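PDB 5XDC: thermophilic dibenzothiophene desulfurization enzyme C from Paenibacillus sp. A11-2, which probably oxidises dibenzothiophene to its sulfoxide and then to its sulfone, using reduced FMN and molecular oxygen. Local coordinates for residues A271-S276 with E361-R366; T141-P146 with T174-N179; T41-R46 with S162-R167; E332-L337 with P408-Y413. All coordinates share one frame; numbering follows the deposited sequence. Where two conformers were deposited one is given.

Interaction 1 (A271-S276 with E361-R366); sequences AHYSRS and EAMGAR. With SO4 (sulfate ion), chain L.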
# COMPACT_ATOMS: atom_id res chain seq x y z
N ALA B 271 9.83 -15.03 -12.93
CA ALA B 271 11.28 -15.13 -12.79
C ALA B 271 11.91 -15.78 -14.01
O ALA B 271 12.94 -15.32 -14.53
CB ALA B 271 11.62 -15.93 -11.53
N HIS B 272 11.28 -16.85 -14.50
CA HIS B 272 11.76 -17.52 -15.71
C HIS B 272 11.80 -16.56 -16.89
O HIS B 272 12.78 -16.53 -17.64
CB HIS B 272 10.87 -18.72 -16.02
CG HIS B 272 11.25 -19.45 -17.26
ND1 HIS B 272 10.70 -19.16 -18.49
CD2 HIS B 272 12.15 -20.44 -17.48
CE1 HIS B 272 11.23 -19.95 -19.41
NE2 HIS B 272 12.11 -20.74 -18.82
N TYR B 273 10.74 -15.76 -17.07
CA TYR B 273 10.72 -14.78 -18.15
C TYR B 273 11.82 -13.74 -17.97
O TYR B 273 12.51 -13.39 -18.93
CB TYR B 273 9.36 -14.09 -18.20
CG TYR B 273 9.26 -13.09 -19.33
CD1 TYR B 273 9.70 -11.79 -19.17
CD2 TYR B 273 8.73 -13.47 -20.56
CE1 TYR B 273 9.63 -10.88 -20.20
CE2 TYR B 273 8.66 -12.57 -21.60
CZ TYR B 273 9.11 -11.28 -21.42
OH TYR B 273 9.01 -10.40 -22.47
N SER B 274 11.98 -13.23 -16.75
CA SER B 274 12.99 -12.22 -16.50
C SER B 274 14.38 -12.73 -16.84
O SER B 274 15.19 -12.02 -17.45
CB SER B 274 12.92 -11.78 -15.03
OG SER B 274 11.80 -10.93 -14.80
N ARG B 275 14.69 -13.97 -16.45
CA ARG B 275 16.02 -14.51 -16.70
C ARG B 275 16.29 -14.68 -18.19
O ARG B 275 17.44 -14.54 -18.62
CB ARG B 275 16.18 -15.84 -15.98
CG ARG B 275 16.39 -15.67 -14.47
CD ARG B 275 16.74 -16.97 -13.79
NE ARG B 275 15.67 -17.96 -13.91
CZ ARG B 275 14.75 -18.23 -12.99
NH1 ARG B 275 14.72 -17.58 -11.82
NH2 ARG B 275 13.84 -19.15 -13.25
N SER B 276 15.27 -14.97 -18.99
CA SER B 276 15.49 -15.29 -20.39
C SER B 276 15.15 -14.13 -21.32
O SER B 276 15.42 -14.23 -22.52
CB SER B 276 14.68 -16.53 -20.79
OG SER B 276 13.29 -16.32 -20.60
N GLU B 361 5.65 -5.19 -14.01
CA GLU B 361 6.58 -4.08 -13.87
C GLU B 361 8.02 -4.57 -13.83
O GLU B 361 8.93 -3.88 -14.30
CB GLU B 361 6.23 -3.28 -12.61
CG GLU B 361 6.94 -1.96 -12.47
CD GLU B 361 6.42 -1.14 -11.29
OE1 GLU B 361 7.23 -0.79 -10.42
OE2 GLU B 361 5.21 -0.82 -11.25
N ALA B 362 8.24 -5.77 -13.30
CA ALA B 362 9.57 -6.35 -13.27
C ALA B 362 9.96 -6.96 -14.61
O ALA B 362 11.15 -6.99 -14.95
CB ALA B 362 9.65 -7.43 -12.19
N MET B 363 8.99 -7.44 -15.39
CA MET B 363 9.26 -8.16 -16.63
C MET B 363 9.44 -7.23 -17.82
O MET B 363 10.24 -7.53 -18.71
CB MET B 363 8.14 -9.16 -16.92
CG MET B 363 8.11 -10.33 -15.96
SD MET B 363 6.92 -11.61 -16.42
CE MET B 363 5.42 -10.76 -15.99
N GLY B 364 8.70 -6.12 -17.86
CA GLY B 364 8.82 -5.12 -18.91
C GLY B 364 7.76 -5.27 -19.99
O GLY B 364 6.94 -6.19 -20.00
N ALA B 365 7.84 -4.34 -20.95
CA ALA B 365 6.76 -4.13 -21.90
C ALA B 365 6.49 -5.37 -22.75
O ALA B 365 5.33 -5.65 -23.10
CB ALA B 365 7.07 -2.94 -22.80
N ARG B 366 7.53 -6.10 -23.14
CA ARG B 366 7.32 -7.21 -24.05
C ARG B 366 6.50 -8.33 -23.42
O ARG B 366 5.87 -9.09 -24.15
CB ARG B 366 8.65 -7.75 -24.56
CG ARG B 366 9.38 -6.77 -25.48
CD ARG B 366 10.87 -7.10 -25.52
NE ARG B 366 11.13 -8.41 -26.13
CZ ARG B 366 12.13 -9.22 -25.80
NH1 ARG B 366 13.00 -8.88 -24.86
NH2 ARG B 366 12.27 -10.38 -26.42
S SO4 L . 15.50 -20.90 -16.21
O1 SO4 L . 16.75 -20.15 -16.15
O2 SO4 L . 15.54 -22.06 -15.32
O3 SO4 L . 14.41 -20.03 -15.79
O4 SO4 L . 15.29 -21.36 -17.58
O HOH W 1 9.91 -7.50 -21.31
O HOH W 2 12.90 -8.59 -15.56
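Y273 on helix 247-276 lies against M363 and R366, which flank the break between helix 331-363 and helix 365-369. CG of Y273 stands anti to the backbone N (chi1 -178°), and this carries the ring across to the other segment. At its root, Y273 CB is 3.9 Å from M363 SD. The same sulfur lies obliquely to the aromatic group, 4.6 Å from the centroid of the Y273 ring, in a Met-aromatic contact. Further out, Y273 CD1 meets M363 CB at 3.8 Å. Next, Y273 CE1 comes within 3.7 Å of M363 O, which sits at the ring edge. At the tip, Y273 OH is 3.4 Å from R366 CB. A water in the ring plane bonds to this hydroxyl and donates to M363 O at 2.6 Å. With an alanine here, M363 SD would probably lose the ring it lies against, and the water would be left without its hydroxyl partner. H277 and F373 stack with the Y273 ring. A365 and R366 belong to the FMN site, which holds no FMN in this chain. The contact is thus mainly apolar and sulfur-aromatic, with water carrying the polar link to the carbonyl at the helix end.

Interaction 2 (T141-P146 with T174-N179); sequences TATPLP and TSRDPN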
# COMPACT_ATOMS: atom_id res chain seq x y z
N THR B 141 -35.62 -26.47 -4.43
CA THR B 141 -36.48 -26.94 -3.36
C THR B 141 -36.46 -28.46 -3.28
O THR B 141 -36.17 -29.15 -4.26
CB THR B 141 -37.92 -26.46 -3.56
OG1 THR B 141 -38.41 -26.97 -4.81
CG2 THR B 141 -37.96 -24.94 -3.57
N ALA B 142 -36.75 -28.97 -2.08
CA ALA B 142 -36.84 -30.40 -1.81
C ALA B 142 -38.23 -30.68 -1.26
O ALA B 142 -38.56 -30.25 -0.15
CB ALA B 142 -35.76 -30.82 -0.82
N THR B 143 -39.06 -31.38 -2.04
CA THR B 143 -40.42 -31.72 -1.62
C THR B 143 -40.44 -33.14 -1.09
O THR B 143 -39.99 -34.07 -1.79
CB THR B 143 -41.38 -31.58 -2.79
OG1 THR B 143 -41.36 -30.23 -3.27
CG2 THR B 143 -42.80 -31.91 -2.37
N PRO B 144 -40.90 -33.38 0.14
CA PRO B 144 -40.84 -34.75 0.68
C PRO B 144 -41.81 -35.69 -0.03
O PRO B 144 -42.94 -35.32 -0.33
CB PRO B 144 -41.21 -34.57 2.15
CG PRO B 144 -41.98 -33.30 2.20
CD PRO B 144 -41.41 -32.42 1.13
N LEU B 145 -41.34 -36.90 -0.27
CA LEU B 145 -42.13 -38.00 -0.79
C LEU B 145 -42.46 -38.99 0.32
O LEU B 145 -41.74 -39.08 1.31
CB LEU B 145 -41.37 -38.71 -1.91
CG LEU B 145 -41.14 -37.84 -3.15
CD1 LEU B 145 -40.07 -38.43 -4.02
CD2 LEU B 145 -42.44 -37.66 -3.91
N PRO B 146 -43.53 -39.78 0.16
CA PRO B 146 -44.02 -40.62 1.27
C PRO B 146 -43.00 -41.59 1.86
O PRO B 146 -43.14 -41.96 3.03
CB PRO B 146 -45.19 -41.39 0.63
CG PRO B 146 -45.68 -40.51 -0.45
CD PRO B 146 -44.47 -39.76 -0.99
N THR B 174 -36.33 -27.46 2.02
CA THR B 174 -37.59 -28.18 2.05
C THR B 174 -38.75 -27.25 1.71
O THR B 174 -38.76 -26.07 2.08
CB THR B 174 -37.83 -28.81 3.42
OG1 THR B 174 -37.85 -27.80 4.44
CG2 THR B 174 -36.76 -29.86 3.74
N SER B 175 -39.72 -27.82 0.99
CA SER B 175 -40.91 -27.12 0.54
C SER B 175 -42.09 -28.09 0.61
O SER B 175 -41.93 -29.30 0.40
CB SER B 175 -40.74 -26.60 -0.89
OG SER B 175 -41.92 -25.99 -1.36
N ARG B 176 -43.27 -27.55 0.89
CA ARG B 176 -44.47 -28.38 1.05
C ARG B 176 -44.21 -29.52 2.02
O ARG B 176 -44.59 -30.67 1.79
CB ARG B 176 -44.95 -28.90 -0.31
CG ARG B 176 -45.27 -27.77 -1.29
CD ARG B 176 -45.66 -28.28 -2.67
NE ARG B 176 -46.01 -27.18 -3.56
CZ ARG B 176 -45.12 -26.42 -4.21
NH1 ARG B 176 -43.82 -26.65 -4.08
NH2 ARG B 176 -45.54 -25.44 -4.99
N ASP B 177 -43.52 -29.20 3.12
CA ASP B 177 -43.00 -30.20 4.04
C ASP B 177 -43.75 -30.12 5.37
O ASP B 177 -43.62 -29.12 6.09
CB ASP B 177 -41.50 -29.97 4.27
CG ASP B 177 -40.84 -31.11 5.01
OD1 ASP B 177 -41.53 -31.81 5.78
OD2 ASP B 177 -39.62 -31.30 4.82
N PRO B 178 -44.52 -31.15 5.74
CA PRO B 178 -45.27 -31.06 7.01
C PRO B 178 -44.38 -30.96 8.23
O PRO B 178 -44.85 -30.56 9.29
CB PRO B 178 -46.08 -32.37 7.02
CG PRO B 178 -46.05 -32.87 5.64
CD PRO B 178 -44.75 -32.43 5.06
N ASN B 179 -43.11 -31.34 8.11
CA ASN B 179 -42.17 -31.29 9.22
C ASN B 179 -41.34 -30.00 9.23
O ASN B 179 -40.41 -29.88 10.03
CB ASN B 179 -41.27 -32.51 9.18
CG ASN B 179 -42.02 -33.79 9.49
OD1 ASN B 179 -42.68 -33.89 10.52
ND2 ASN B 179 -41.96 -34.75 8.58
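The carboxylate of D177 has P144 on one face. P144 CG stands over the middle of the group, 3.7 Å from D177 CG. Above the other face comes N179 N, which bonds to D177 OD1 at 2.9 Å and closes an Asx turn. D177 OD2 has a further partner, a salt bridge to R183. CG of D177 is anti to the backbone N (chi1 -169°), which sets the carboxylate against the proline ring.

The carbonyl of A142 takes the bond between the two backbones. S175 N donates to A142 O at 2.9 Å. T174 CA adds a CA-H...O contact to the same oxygen, A142 O, at 3.2 Å. Next along, S175 O faces T143 CA at 3.5 Å and P144 CD at 3.2 Å. P144 has no N-H to give, so its ring CD meets this carbonyl instead. S175 CB also packs on T141 CB at 3.9 Å.

A142 and T174 form a parallel bridge, where strand 167-174 ends and its turn begins. Strand 141-144 also pairs antiparallel with strand 150-153. The arrangement belongs to the mixed beta sheet of the acyl-CoA dehydrogenase middle domain.

Interaction 3 (T41-R46 with S162-R167); sequences TPKAER and SADADR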
# COMPACT_ATOMS: atom_id res chain seq x y z
N THR B 41 -14.45 -28.66 -20.29
CA THR B 41 -14.15 -29.67 -19.28
C THR B 41 -12.80 -30.30 -19.56
O THR B 41 -12.60 -30.87 -20.65
CB THR B 41 -15.25 -30.73 -19.28
OG1 THR B 41 -16.52 -30.09 -19.08
CG2 THR B 41 -15.02 -31.77 -18.18
N PRO B 42 -11.85 -30.24 -18.64
CA PRO B 42 -10.53 -30.86 -18.85
C PRO B 42 -10.56 -32.34 -18.51
O PRO B 42 -9.99 -32.81 -17.52
CB PRO B 42 -9.64 -30.05 -17.90
CG PRO B 42 -10.54 -29.76 -16.76
CD PRO B 42 -11.92 -29.54 -17.34
N LYS B 43 -11.26 -33.09 -19.35
CA LYS B 43 -11.56 -34.49 -19.05
C LYS B 43 -10.28 -35.31 -18.92
O LYS B 43 -10.13 -36.12 -17.99
CB LYS B 43 -12.47 -35.05 -20.14
CG LYS B 43 -12.68 -36.55 -20.11
CD LYS B 43 -13.28 -37.00 -18.82
CE LYS B 43 -13.69 -38.47 -18.90
NZ LYS B 43 -14.00 -39.04 -17.55
N ALA B 44 -9.34 -35.14 -19.84
CA ALA B 44 -8.11 -35.94 -19.80
C ALA B 44 -7.37 -35.72 -18.49
O ALA B 44 -6.88 -36.68 -17.88
CB ALA B 44 -7.21 -35.59 -20.97
N GLU B 45 -7.31 -34.47 -18.04
CA GLU B 45 -6.58 -34.14 -16.83
C GLU B 45 -7.32 -34.64 -15.60
O GLU B 45 -6.70 -35.10 -14.64
CB GLU B 45 -6.35 -32.63 -16.78
CG GLU B 45 -5.36 -32.11 -17.81
CD GLU B 45 -5.88 -32.12 -19.24
OE1 GLU B 45 -7.11 -31.95 -19.44
OE2 GLU B 45 -5.05 -32.28 -20.17
N ARG B 46 -8.65 -34.54 -15.60
CA ARG B 46 -9.44 -35.12 -14.53
C ARG B 46 -9.20 -36.63 -14.44
O ARG B 46 -9.09 -37.18 -13.35
CB ARG B 46 -10.93 -34.80 -14.73
CG ARG B 46 -11.28 -33.31 -14.51
CD ARG B 46 -12.72 -33.02 -14.88
NE ARG B 46 -13.64 -33.84 -14.09
CZ ARG B 46 -14.10 -33.51 -12.88
NH1 ARG B 46 -13.75 -32.36 -12.32
NH2 ARG B 46 -14.91 -34.33 -12.23
N SER B 162 -19.14 -29.50 -11.67
CA SER B 162 -20.36 -30.27 -11.87
C SER B 162 -20.33 -31.13 -13.12
O SER B 162 -21.19 -32.00 -13.28
CB SER B 162 -21.57 -29.33 -11.92
OG SER B 162 -21.42 -28.32 -12.89
N ALA B 163 -19.36 -30.93 -14.02
CA ALA B 163 -19.25 -31.75 -15.21
C ALA B 163 -18.30 -32.91 -14.94
O ALA B 163 -17.32 -32.76 -14.21
CB ALA B 163 -18.72 -30.93 -16.39
N ASP B 164 -18.60 -34.06 -15.54
CA ASP B 164 -17.74 -35.24 -15.38
C ASP B 164 -17.60 -35.64 -13.91
O ASP B 164 -16.59 -36.21 -13.50
CB ASP B 164 -16.37 -34.99 -16.01
CG ASP B 164 -15.45 -36.21 -15.97
OD1 ASP B 164 -15.90 -37.31 -16.38
OD2 ASP B 164 -14.28 -36.07 -15.54
N ALA B 165 -18.61 -35.36 -13.10
CA ALA B 165 -18.59 -35.68 -11.67
C ALA B 165 -19.23 -37.04 -11.44
O ALA B 165 -20.35 -37.29 -11.89
CB ALA B 165 -19.35 -34.62 -10.87
N ASP B 166 -18.53 -37.91 -10.70
CA ASP B 166 -19.11 -39.21 -10.39
C ASP B 166 -20.27 -39.10 -9.42
O ASP B 166 -21.22 -39.90 -9.50
CB ASP B 166 -18.03 -40.14 -9.84
CG ASP B 166 -16.93 -40.36 -10.84
OD1 ASP B 166 -17.10 -41.23 -11.71
OD2 ASP B 166 -15.91 -39.64 -10.81
N ARG B 167 -20.22 -38.15 -8.49
CA ARG B 167 -21.29 -37.83 -7.57
C ARG B 167 -21.33 -36.32 -7.42
O ARG B 167 -20.29 -35.65 -7.51
CB ARG B 167 -21.12 -38.47 -6.18
CG ARG B 167 -21.25 -40.00 -6.13
CD ARG B 167 -22.68 -40.41 -6.41
NE ARG B 167 -22.94 -41.84 -6.21
CZ ARG B 167 -22.73 -42.79 -7.11
NH1 ARG B 167 -22.23 -42.51 -8.30
NH2 ARG B 167 -23.05 -44.05 -6.83
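A salt-bridge network of K43, R46 and D164 joins the start of helix 43-52, in the N-terminal acyl-CoA dehydrogenase domain, to the loop before strand 167-174 in the middle domain. P42, the centre of an inverse gamma turn, takes the N-cap position of that helix, and K43 and R46 follow in its first turn.

R46 grips D164 side-on with two nitrogens. R46 NE donates to D164 OD2 at 2.7 Å. The bond is nearly straight (166°), lies in the guanidinium plane and uses the anti lone pair of the oxygen. R46 NH2 donates to the backbone at D164 O, 2.8 Å away, from well above the carbonyl plane. The guanidinium and carboxylate planes are 76° apart. A163 O lies over one guanidinium face, offset toward the rim.

K43 takes the other carboxylate oxygen. Its chain bends at chi2 (59°), which helps bring K43 NZ to 2.8 Å from D164 OD1. It arrives on the syn side, tilted out of the carboxylate plane. Beside these charges, T41 OG1 touches A163 CB at 3.6 Å, and T41 CG2 reaches D164 CB at 4.1 Å. The hydroxyl of T41 is also bonded to D211.

R50 makes a second salt bridge to D164 OD2, and K43 has a second partner in D47. F123 forms a cation-pi contact with R46. Three basic side chains therefore share the D164 carboxylate. Their combined charge would be expected to favour its ionised form and to tie the loop firmly to the helix.

Interaction 4 (E332-L337 with P408-Y413); sequences EQRGQL and PTPSFY. With SO4 (sulfate ion), chain K.
R334 sends CG anti to its own backbone N (chi1 -172°) and then turns at chi2 (-92°), away from the usual staggered positions. The bend lays its guanidinium flat against P410. P410 CB sits over the centre of one guanidinium face, 3.6 Å from R334 CZ. P410 CG lies 3.7 Å from R334 NH1, so the proline ring covers much of this face. A water completes the link: it accepts from R334 NH1 at 2.9 Å and donates to P408 O at 2.8 Å. Beyond the two segments, R334 NH1 forms a salt bridge with the terminal carboxylate of S414, and R334 NE bonds to S245 O. A leucine in its place is likely to leave that carboxylate without its positive mate and S245 O without this donor. Close by, P408 CD approaches G335 O at 4.3 Å, a looser contact. Further along the tail, S411 OG accepts from Y413 N at 3.0 Å in an ST turn. Y413 is a residue of the FMN site, which is empty of FMN in this chain. The C-terminal tail after helix 391-404 thus runs beside helix 331-363, where P408 also packs on M338 and V339, while R334 touches T248 and P249 of helix 247-276.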
# COMPACT_ATOMS: atom_id res chain seq x y z
N GLU B 332 -15.49 -22.71 20.62
CA GLU B 332 -14.26 -21.95 20.80
C GLU B 332 -13.14 -22.49 19.93
O GLU B 332 -12.41 -21.71 19.30
CB GLU B 332 -13.87 -21.96 22.28
CG GLU B 332 -14.84 -21.17 23.16
CD GLU B 332 -16.16 -21.90 23.48
OE1 GLU B 332 -16.21 -23.16 23.44
OE2 GLU B 332 -17.16 -21.21 23.80
N GLN B 333 -13.00 -23.82 19.87
CA GLN B 333 -12.01 -24.43 18.99
C GLN B 333 -12.31 -24.10 17.53
O GLN B 333 -11.41 -23.76 16.76
CB GLN B 333 -11.98 -25.94 19.19
CG GLN B 333 -11.48 -26.37 20.57
CD GLN B 333 -11.68 -27.86 20.83
OE1 GLN B 333 -12.68 -28.44 20.39
NE2 GLN B 333 -10.73 -28.49 21.51
N ARG B 334 -13.57 -24.24 17.13
CA ARG B 334 -13.96 -23.96 15.75
C ARG B 334 -13.77 -22.49 15.43
O ARG B 334 -13.28 -22.14 14.34
CB ARG B 334 -15.41 -24.38 15.53
CG ARG B 334 -15.87 -24.31 14.08
CD ARG B 334 -16.51 -22.98 13.72
NE ARG B 334 -17.12 -23.08 12.39
CZ ARG B 334 -17.36 -22.05 11.58
NH1 ARG B 334 -17.04 -20.81 11.92
NH2 ARG B 334 -17.91 -22.29 10.40
N GLY B 335 -14.15 -21.61 16.36
CA GLY B 335 -14.05 -20.18 16.11
C GLY B 335 -12.62 -19.70 15.99
O GLY B 335 -12.29 -18.93 15.08
N GLN B 336 -11.75 -20.16 16.88
CA GLN B 336 -10.33 -19.83 16.76
C GLN B 336 -9.77 -20.33 15.44
O GLN B 336 -8.99 -19.63 14.78
CB GLN B 336 -9.53 -20.44 17.91
CG GLN B 336 -9.82 -19.79 19.25
CD GLN B 336 -9.08 -20.47 20.38
OE1 GLN B 336 -8.21 -21.32 20.15
NE2 GLN B 336 -9.42 -20.11 21.61
N LEU B 337 -10.15 -21.54 15.03
CA LEU B 337 -9.66 -22.04 13.76
C LEU B 337 -10.15 -21.17 12.61
O LEU B 337 -9.37 -20.81 11.72
CB LEU B 337 -10.09 -23.49 13.55
CG LEU B 337 -9.69 -24.03 12.18
CD1 LEU B 337 -8.19 -24.08 11.95
CD2 LEU B 337 -10.30 -25.41 11.95
N PRO B 408 -16.64 -15.62 14.57
CA PRO B 408 -17.55 -15.46 13.43
C PRO B 408 -18.78 -16.35 13.59
O PRO B 408 -18.71 -17.45 14.15
CB PRO B 408 -16.71 -15.87 12.21
CG PRO B 408 -15.43 -16.41 12.73
CD PRO B 408 -15.27 -15.97 14.16
N THR B 409 -19.90 -15.88 13.10
CA THR B 409 -21.12 -16.70 13.10
C THR B 409 -20.97 -17.79 12.04
O THR B 409 -20.86 -17.47 10.85
CB THR B 409 -22.34 -15.83 12.81
OG1 THR B 409 -22.45 -14.83 13.83
CG2 THR B 409 -23.62 -16.68 12.79
N PRO B 410 -20.97 -19.07 12.41
CA PRO B 410 -20.78 -20.11 11.40
C PRO B 410 -21.85 -20.06 10.32
O PRO B 410 -23.04 -19.84 10.59
CB PRO B 410 -20.86 -21.41 12.21
CG PRO B 410 -20.38 -21.00 13.56
CD PRO B 410 -20.98 -19.64 13.77
N SER B 411 -21.41 -20.29 9.09
CA SER B 411 -22.27 -20.22 7.92
C SER B 411 -21.55 -20.93 6.79
O SER B 411 -20.49 -21.54 6.99
CB SER B 411 -22.60 -18.76 7.58
OG SER B 411 -21.49 -18.19 6.88
N PHE B 412 -22.10 -20.84 5.59
CA PHE B 412 -21.41 -21.43 4.46
C PHE B 412 -20.22 -20.59 4.01
O PHE B 412 -19.45 -21.04 3.16
CB PHE B 412 -22.38 -21.64 3.29
CG PHE B 412 -23.31 -22.80 3.49
CD1 PHE B 412 -22.86 -24.09 3.28
CD2 PHE B 412 -24.61 -22.61 3.87
CE1 PHE B 412 -23.71 -25.18 3.46
CE2 PHE B 412 -25.46 -23.69 4.06
CZ PHE B 412 -25.00 -24.97 3.86
N TYR B 413 -20.06 -19.40 4.58
CA TYR B 413 -18.96 -18.51 4.24
C TYR B 413 -18.11 -18.09 5.43
O TYR B 413 -17.05 -17.49 5.22
CB TYR B 413 -19.52 -17.25 3.56
CG TYR B 413 -20.21 -17.54 2.26
CD1 TYR B 413 -19.50 -17.85 1.12
CD2 TYR B 413 -21.60 -17.53 2.17
CE1 TYR B 413 -20.14 -18.11 -0.09
CE2 TYR B 413 -22.24 -17.80 0.98
CZ TYR B 413 -21.50 -18.09 -0.14
OH TYR B 413 -22.14 -18.36 -1.33
S SO4 K . -7.13 -28.10 22.38
O1 SO4 K . -6.22 -27.66 23.44
O2 SO4 K . -6.34 -28.63 21.27
O3 SO4 K . -8.00 -29.17 22.90
O4 SO4 K . -7.96 -26.97 22.00
O HOH W 3 -16.87 -19.52 14.49

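Along the chain the contacts fall into two crossing pairs. The segments of interactions 3 and 2 alternate first, then those of interactions 1 and 4. Interaction 3 joins the N-terminal and middle domains, and interaction 2 lies in the middle-domain sheet; their centres are 31 Å apart. Interactions 1 and 4 both use helix 331-363, near its end and start, with centres 42 Å apart. Interactions 1 and 2 lie on opposite sides of the chain's centre, 59 Å apart between centres. Together they span the three parts of the acyl-CoA dehydrogenase fold. Interaction 1 holds A365 and R366 of the FMN site, interaction 4 Y413; flavin-binding residues thus sit in contacts about 31 Å apart at their nearest atoms.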